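Local atomic coordinates of Myo-inositol-1-phosphate synthase-related protein (Thermotoga maritima MSB8, PDB entry 3CIN), a protein that is of unknown function but belongs to the myo-inositol-1-phosphate synthase family and binds nicotinamide-adenine-dinucleotide in what is probably a Rossmann-type domain. Residues Thr223-Phe228 / Val246-Ile251. Sequence-based numbering, arbitrary orientation.
Sequences TGATPF and VAQFNI. With NAD (nicotinamide-adenine-dinucleotide), chain F.
The amide nitrogen NE2 of Gln248 is held by two oxygens. It donates one hydrogen to OG1 of Thr226 at 3.1 Å; the bond is almost straight (171°), and the hydroxyl lies within a few degrees of the amide plane. Its second hydrogen points along the strand to OD1 of Asn250, a weak bond of 3.3 Å. The amide oxygen OE1 accepts a hydrogen bond from OG1 of Thr229, one turn further along helix 225-238. With partners for both oxygen and nitrogen, the buried amide is fixed in rotation.

Glutamine suits this place because its chain is long enough to bridge strand and helix: CG stands anti to the backbone N (chi1 180°) and the chain runs on extended, carrying the amide to the first turn of the helix. There the side chain of Thr226 meets it at about a right angle. Ala225 turns its methyl toward the strand and sets CB 3.5 Å from Gln248 CD; so small a side chain lets the amide lie close to the helix. Asn250 is itself held by ND2, which bonds to Lys290 O and Thr292 OG1 on the adjoining strand.

At the backbone angles of Gly224 a CB would run into the carbonyl O of Thr223, so glycine suits the turn into the helix. Thr223 OG1 accepts a hydrogen bond of 3.0 Å from the carboxamide nitrogen N7N of NAD. The strand's other face meets a second subunit, Phe249 stacking on Phe249 of that chain. The contact thus seats the start of a helix, led in by a dinucleotide-pocket loop, on the mixed sheet of this synthase-family fold.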
loop_
_atom_site.group_PDB
_atom_site.type_symbol
_atom_site.label_atom_id
_atom_site.label_comp_id
_atom_site.label_asym_id
_atom_site.label_seq_id
_atom_site.Cartn_x
_atom_site.Cartn_y
_atom_site.Cartn_z
ATOM N N THR A 223 10.054 18.407 2.199
ATOM C CA THR A 223 10.168 17.218 1.392
ATOM C C THR A 223 9.774 16.036 2.244
ATOM O O THR A 223 9.564 16.162 3.453
ATOM C CB THR A 223 11.603 16.988 0.808
ATOM O OG1 THR A 223 12.478 16.555 1.843
ATOM C CG2 THR A 223 12.208 18.248 0.140
ATOM N N GLY A 224 9.667 14.886 1.599
ATOM C CA GLY A 224 9.426 13.642 2.309
ATOM C C GLY A 224 7.957 13.327 2.550
ATOM O O GLY A 224 7.090 13.783 1.864
ATOM N N ALA A 225 7.687 12.574 3.599
ATOM C CA ALA A 225 6.325 12.127 3.865
ATOM C C ALA A 225 5.405 13.212 4.372
ATOM O O ALA A 225 4.213 13.172 4.082
ATOM C CB ALA A 225 6.350 10.989 4.889
ATOM N N THR A 226 5.918 14.155 5.147
ATOM C CA THR A 226 5.027 15.086 5.871
ATOM C C THR A 226 4.226 15.941 4.932
ATOM O O THR A 226 3.044 16.161 5.163
ATOM C CB THR A 226 5.807 15.922 6.889
ATOM O OG1 THR A 226 6.377 15.025 7.855
ATOM C CG2 THR A 226 4.903 16.870 7.598
ATOM N N PRO A 227 4.855 16.464 3.855
ATOM C CA PRO A 227 4.041 17.212 2.890
ATOM C C PRO A 227 2.925 16.399 2.203
ATOM O O PRO A 227 1.858 16.959 1.865
ATOM C CB PRO A 227 5.083 17.714 1.891
ATOM C CG PRO A 227 6.288 17.852 2.732
ATOM C CD PRO A 227 6.281 16.553 3.510
ATOM N N PHE A 228 3.142 15.110 1.991
ATOM C CA PHE A 228 2.101 14.246 1.455
ATOM C C PHE A 228 0.984 14.081 2.480
ATOM O O PHE A 228 -0.204 14.223 2.130
ATOM C CB PHE A 228 2.656 12.869 1.066
ATOM C CG PHE A 228 3.415 12.895 -0.221
ATOM C CD1 PHE A 228 2.733 13.066 -1.420
ATOM C CD2 PHE A 228 4.797 12.784 -0.228
ATOM C CE1 PHE A 228 3.435 13.107 -2.631
ATOM C CE2 PHE A 228 5.521 12.831 -1.430
ATOM C CZ PHE A 228 4.832 12.995 -2.631
ATOM N N VAL A 246 -3.729 9.683 12.423
ATOM C CA VAL A 246 -2.758 9.824 11.362
ATOM C C VAL A 246 -1.488 9.146 11.820
ATOM O O VAL A 246 -0.963 9.515 12.874
ATOM C CB VAL A 246 -2.418 11.293 11.135
ATOM C CG1 VAL A 246 -1.380 11.427 10.024
ATOM C CG2 VAL A 246 -3.655 12.087 10.833
ATOM N N ALA A 247 -1.005 8.152 11.062
ATOM C CA ALA A 247 0.272 7.487 11.363
ATOM C C ALA A 247 1.172 7.613 10.183
ATOM O O ALA A 247 0.738 7.358 9.043
ATOM C CB ALA A 247 0.071 6.043 11.649
ATOM N N GLN A 248 2.423 7.989 10.423
ATOM C CA GLN A 248 3.371 8.233 9.327
ATOM C C GLN A 248 4.627 7.508 9.696
ATOM O O GLN A 248 5.045 7.577 10.870
ATOM C CB GLN A 248 3.603 9.730 9.176
ATOM C CG GLN A 248 4.554 10.057 8.083
ATOM C CD GLN A 248 4.759 11.526 7.977
ATOM O OE1 GLN A 248 3.854 12.236 7.624
ATOM N NE2 GLN A 248 5.965 11.995 8.292
ATOM N N PHE A 249 5.179 6.735 8.770
ATOM C CA PHE A 249 6.425 6.024 9.001
ATOM C C PHE A 249 7.367 6.458 7.941
ATOM O O PHE A 249 6.944 6.527 6.791
ATOM C CB PHE A 249 6.167 4.542 8.881
ATOM C CG PHE A 249 7.389 3.647 9.012
ATOM C CD1 PHE A 249 8.168 3.657 10.161
ATOM C CD2 PHE A 249 7.712 2.737 8.009
ATOM C CE1 PHE A 249 9.266 2.779 10.296
ATOM C CE2 PHE A 249 8.807 1.892 8.132
ATOM C CZ PHE A 249 9.570 1.902 9.291
ATOM N N ASN A 250 8.627 6.752 8.301
ATOM C CA ASN A 250 9.613 7.172 7.301
ATOM C C ASN A 250 10.969 6.582 7.673
ATOM O O ASN A 250 11.362 6.637 8.826
ATOM C CB ASN A 250 9.653 8.684 7.145
ATOM C CG ASN A 250 9.181 9.425 8.398
ATOM O OD1 ASN A 250 7.982 9.373 8.775
ATOM N ND2 ASN A 250 10.104 10.100 9.059
ATOM N N ILE A 251 11.652 5.969 6.722
ATOM C CA ILE A 251 12.908 5.290 6.988
ATOM C C ILE A 251 13.811 5.415 5.763
ATOM O O ILE A 251 13.334 5.403 4.631
ATOM C CB ILE A 251 12.685 3.844 7.379
ATOM C CG1 ILE A 251 13.911 3.153 7.860
ATOM C CG2 ILE A 251 12.042 2.929 6.233
ATOM C CD1 ILE A 251 13.577 1.882 8.564
HETATM P PA NAD F . 24.554 14.589 5.180
HETATM O O1A NAD F . 24.770 13.780 3.928
HETATM O O2A NAD F . 25.073 13.885 6.395
HETATM O O5B NAD F . 25.403 15.894 4.989
HETATM C C5B NAD F . 25.645 16.772 6.086
HETATM C C4B NAD F . 26.998 17.420 5.851
HETATM O O4B NAD F . 27.174 18.468 6.791
HETATM C C3B NAD F . 28.194 16.487 6.000
HETATM O O3B NAD F . 29.133 16.684 4.957
HETATM C C2B NAD F . 28.796 16.891 7.340
HETATM O O2B NAD F . 30.138 16.503 7.464
HETATM C C1B NAD F . 28.519 18.377 7.323
HETATM N N9A NAD F . 28.526 19.034 8.633
HETATM C C8A NAD F . 27.994 18.485 9.796
HETATM N N7A NAD F . 28.070 19.465 10.760
HETATM C C5A NAD F . 28.653 20.572 10.195
HETATM C C6A NAD F . 29.055 21.801 10.726
HETATM N N6A NAD F . 28.816 22.159 12.027
HETATM N N1A NAD F . 29.587 22.723 9.847
HETATM C C2A NAD F . 29.783 22.396 8.518
HETATM N N3A NAD F . 29.467 21.159 7.996
HETATM C C4A NAD F . 28.915 20.277 8.855
HETATM O O3 NAD F . 23.038 14.988 5.339
HETATM P PN NAD F . 22.061 15.398 4.171
HETATM O O1N NAD F . 21.209 14.216 3.850
HETATM O O2N NAD F . 22.783 16.182 3.127
HETATM O O5D NAD F . 21.078 16.386 4.943
HETATM C C5D NAD F . 21.505 17.684 5.288
HETATM C C4D NAD F . 20.517 18.360 6.233
HETATM O O4D NAD F . 19.329 18.603 5.531
HETATM C C3D NAD F . 20.157 17.582 7.489
HETATM O O3D NAD F . 20.000 18.497 8.604
HETATM C C2D NAD F . 18.782 17.042 7.129
HETATM O O2D NAD F . 17.968 16.831 8.286
HETATM C C1D NAD F . 18.243 18.203 6.323
HETATM N N1N NAD F . 17.122 17.828 5.464
HETATM C C2N NAD F . 17.290 16.899 4.519
HETATM C C3N NAD F . 16.147 16.635 3.718
HETATM C C7N NAD F . 16.351 15.824 2.521
HETATM O O7N NAD F . 17.604 15.305 2.354
HETATM N N7N NAD F . 15.341 15.634 1.657
HETATM C C4N NAD F . 14.937 17.272 3.910
HETATM C C5N NAD F . 14.797 18.205 4.896
HETATM C C6N NAD F . 15.936 18.486 5.664
#